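Local coordinates for putative secreted endoglycosylceramidase (Rhodococcus hoagii, PDB 6JYZ), which probably hydrolyses the glycosidic bond between galactose-based sugar heads and ceramide, as an endogalactosylceramidase of glycoside hydrolase family 5, at residues G334-Q339 and E399-Q404. Residues are numbered along the deposited sequence; the frame is centred on the assembly and turned at random.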
ATOM      1  N   GLY A 334      -8.629  -8.841  13.724  1.00 14.56           N
ATOM      2  CA  GLY A 334      -9.434  -9.340  14.859  1.00 16.76           C
ATOM      3  C   GLY A 334      -9.089  -8.572  16.132  1.00 17.66           C
ATOM      4  O   GLY A 334      -8.755  -7.398  16.150  1.00 17.87           O
ATOM      5  N   ASP A 335      -9.228  -9.318  17.237  1.00 18.88           N
ATOM      6  CA  ASP A 335      -9.078  -8.731  18.566  1.00 20.98           C
ATOM      7  C   ASP A 335      -7.597  -8.475  18.857  1.00 17.71           C
ATOM      8  O   ASP A 335      -6.811  -9.425  18.855  1.00 17.78           O
ATOM      9  CB  ASP A 335      -9.604  -9.735  19.603  1.00 22.35           C
ATOM     10  CG  ASP A 335      -9.553  -9.276  21.043  1.00 24.48           C
ATOM     11  OD1 ASP A 335      -9.023  -8.168  21.353  1.00 27.34           O
ATOM     12  OD2 ASP A 335     -10.263  -9.975  21.815  1.00 35.62           O
ATOM     13  N   PRO A 336      -7.154  -7.243  19.141  1.00 18.02           N
ATOM     14  CA  PRO A 336      -5.758  -6.991  19.476  1.00 18.64           C
ATOM     15  C   PRO A 336      -5.257  -7.738  20.704  1.00 19.49           C
ATOM     16  O   PRO A 336      -4.078  -8.037  20.833  1.00 20.36           O
ATOM     17  CB  PRO A 336      -5.660  -5.441  19.641  1.00 21.66           C
ATOM     18  CG  PRO A 336      -7.100  -4.990  19.866  1.00 26.67           C
ATOM     19  CD  PRO A 336      -7.957  -5.994  19.150  1.00 22.90           C
ATOM     20  N   ASP A 337      -6.161  -8.033  21.657  1.00 21.15           N
ATOM     21  CA  ASP A 337      -5.752  -8.846  22.789  1.00 21.64           C
ATOM     22  C   ASP A 337      -5.216 -10.190  22.346  1.00 22.76           C
ATOM     23  O   ASP A 337      -4.368 -10.740  23.030  1.00 29.43           O
ATOM     24  CB  ASP A 337      -6.934  -9.030  23.753  1.00 24.23           C
ATOM     25  CG  ASP A 337      -7.263  -7.731  24.477  1.00 30.01           C
ATOM     26  OD1 ASP A 337      -6.389  -6.789  24.514  1.00 35.30           O
ATOM     27  OD2 ASP A 337      -8.377  -7.673  25.025  1.00 37.11           O
ATOM     28  N   GLU A 338      -5.765 -10.750  21.260  1.00 20.05           N
ATOM     29  CA  GLU A 338      -5.318 -12.025  20.737  1.00 20.11           C
ATOM     30  C   GLU A 338      -4.236 -11.873  19.667  1.00 20.63           C
ATOM     31  O   GLU A 338      -3.415 -12.739  19.554  1.00 22.37           O
ATOM     32  CB  GLU A 338      -6.487 -12.750  20.080  1.00 23.27           C
ATOM     33  CG  GLU A 338      -7.588 -13.124  21.079  1.00 39.15           C
ATOM     34  CD  GLU A 338      -7.275 -14.225  22.093  1.00 55.93           C
ATOM     35  OE1 GLU A 338      -6.077 -14.427  22.437  1.00 64.00           O
ATOM     36  OE2 GLU A 338      -8.239 -14.897  22.545  1.00 74.06           O
ATOM     37  N   GLN A 339      -4.216 -10.744  18.915  1.00 16.68           N
ATOM     38  CA  GLN A 339      -3.393 -10.722  17.697  1.00 16.71           C
ATOM     39  C   GLN A 339      -2.238  -9.739  17.801  1.00 15.54           C
ATOM     40  O   GLN A 339      -1.438  -9.686  16.852  1.00 14.49           O
ATOM     41  CB  GLN A 339      -4.313 -10.346  16.518  1.00 14.35           C
ATOM     42  CG  GLN A 339      -5.350 -11.458  16.227  1.00 16.22           C
ATOM     43  CD  GLN A 339      -6.235 -11.117  15.068  1.00 16.47           C
ATOM     44  OE1 GLN A 339      -6.299  -9.994  14.588  1.00 15.86           O
ATOM     45  NE2 GLN A 339      -7.060 -12.063  14.664  1.00 19.27           N
ATOM     46  N   GLU A 399      -5.457   0.460  20.438  1.00 16.99           N
ATOM     47  CA  GLU A 399      -4.146   0.745  21.018  1.00 17.34           C
ATOM     48  C   GLU A 399      -3.189  -0.443  20.932  1.00 16.59           C
ATOM     49  O   GLU A 399      -1.987  -0.199  20.744  1.00 16.07           O
ATOM     50  CB  GLU A 399      -4.344   1.142  22.501  1.00 21.39           C
ATOM     51  CG  GLU A 399      -5.001   2.503  22.659  1.00 28.39           C
ATOM     52  CD  GLU A 399      -4.194   3.735  22.254  1.00 33.05           C
ATOM     53  OE1 GLU A 399      -2.946   3.603  21.894  1.00 35.25           O
ATOM     54  OE2 GLU A 399      -4.811   4.870  22.277  1.00 37.06           O
ATOM     55  N   GLY A 400      -3.674  -1.683  21.063  1.00 16.08           N
ATOM     56  CA  GLY A 400      -2.810  -2.836  20.988  1.00 17.11           C
ATOM     57  C   GLY A 400      -2.067  -2.954  19.642  1.00 14.77           C
ATOM     58  O   GLY A 400      -0.964  -3.471  19.593  1.00 18.08           O
ATOM     59  N   PHE A 401      -2.737  -2.488  18.547  1.00 14.26           N
ATOM     60  CA  PHE A 401      -2.074  -2.492  17.248  1.00 13.48           C
ATOM     61  C   PHE A 401      -1.259  -1.205  17.112  1.00 11.97           C
ATOM     62  O   PHE A 401      -0.147  -1.263  16.619  1.00 13.25           O
ATOM     63  CB  PHE A 401      -3.123  -2.641  16.145  1.00 13.13           C
ATOM     64  CG  PHE A 401      -3.787  -3.993  16.090  1.00 12.73           C
ATOM     65  CD1 PHE A 401      -3.187  -5.154  16.575  1.00 13.42           C
ATOM     66  CD2 PHE A 401      -5.034  -4.078  15.510  1.00 14.50           C
ATOM     67  CE1 PHE A 401      -3.817  -6.392  16.431  1.00 13.59           C
ATOM     68  CE2 PHE A 401      -5.652  -5.328  15.335  1.00 14.43           C
ATOM     69  CZ  PHE A 401      -5.040  -6.475  15.833  1.00 12.63           C
ATOM     70  N   ALA A 402      -1.849  -0.040  17.461  1.00 13.11           N
ATOM     71  CA  ALA A 402      -1.176   1.239  17.305  1.00 13.24           C
ATOM     72  C   ALA A 402       0.186   1.247  17.994  1.00 13.92           C
ATOM     73  O   ALA A 402       1.121   1.833  17.430  1.00 14.44           O
ATOM     74  CB  ALA A 402      -2.001   2.424  17.751  1.00 14.20           C
ATOM     75  N   GLU A 403       0.294   0.610  19.175  1.00 14.47           N
ATOM     76  CA  GLU A 403       1.579   0.705  19.840  1.00 15.57           C
ATOM     77  C   GLU A 403       2.637  -0.050  19.069  1.00 15.79           C
ATOM     78  O   GLU A 403       3.815   0.311  19.128  1.00 17.14           O
ATOM     79  CB  GLU A 403       1.438   0.281  21.299  1.00 20.67           C
ATOM     80  CG  GLU A 403       1.119  -1.140  21.576  1.00 22.89           C
ATOM     81  CD  GLU A 403       1.043  -1.452  23.082  1.00 33.06           C
ATOM     82  OE1 GLU A 403       1.147  -0.506  23.903  1.00 40.89           O
ATOM     83  OE2 GLU A 403       0.930  -2.624  23.418  1.00 34.92           O
ATOM     84  N   GLN A 404       2.307  -1.141  18.361  1.00 13.14           N
ATOM     85  CA  GLN A 404       3.296  -1.793  17.531  1.00 12.80           C
ATOM     86  C   GLN A 404       3.662  -0.953  16.309  1.00 12.13           C
ATOM     87  O   GLN A 404       4.832  -0.856  15.916  1.00 13.04           O
ATOM     88  CB  GLN A 404       2.771  -3.165  17.078  1.00 13.97           C
ATOM     89  CG  GLN A 404       2.573  -4.153  18.215  1.00 14.27           C
ATOM     90  CD  GLN A 404       3.869  -4.422  18.930  1.00 15.14           C
ATOM     91  OE1 GLN A 404       4.935  -4.565  18.326  1.00 15.47           O
ATOM     92  NE2 GLN A 404       3.724  -4.557  20.239  1.00 18.67           N
TER
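Phe401 reaches from the short helix 399-405 into the first turn of helix 336-353, where Pro336 lies over one face of its ring. Its CG stands beside the backbone N and anti to the carbonyl carbon (chi1 -69°), which carries the ring out of its own helix toward Pro336 and Gln339. From CB and CG outward, CD1 is the first atom to touch, 3.9 Å from Pro336 CB. CE1 packs against the same residue, 3.7 Å from Pro336 CA. The ring as a whole takes Pro336 CB as a CH-pi partner, 3.9 Å from the centroid and 13° off the normal. At the tip, Phe401 CZ lies close to Pro336 CA and Gly334 O. Gln339 OE1 sits at the ring edge, near its plane, 3.9 Å from Phe401 CZ, with amide and ring planes 22° apart. CE2 ends 3.8 Å from Gly334 O, an oblique approach. The Gln339 side chain runs out extended beyond CG, alongside the ring, and its OE1 accepts from Gly334 N (2.7 Å), tying the incoming loop to the first turn. Asp335 is the N-cap: its OD1 receives Asp337 N at 2.9 Å, from above the carboxylate plane. Gly400 CA lies 4.1 Å from Pro336 CB, and a beta carbon on this glycine would run into the proline. Replacing Phe401 with an alanine would probably open a gap beneath Pro336 and leave the Gln339 amide without the ring edge beside it. In the (beta/alpha)8 (TIM) barrel of glycoside hydrolase family 5, this surface packing sets helix 399-405 against helix 336-353, which lies between barrel strands 326-330 and 356-359 in the chain; Phe401 also touches Trp332 and Val343, two turns beyond Pro336, and meets Trp359 of strand 356-359 edge-to-face.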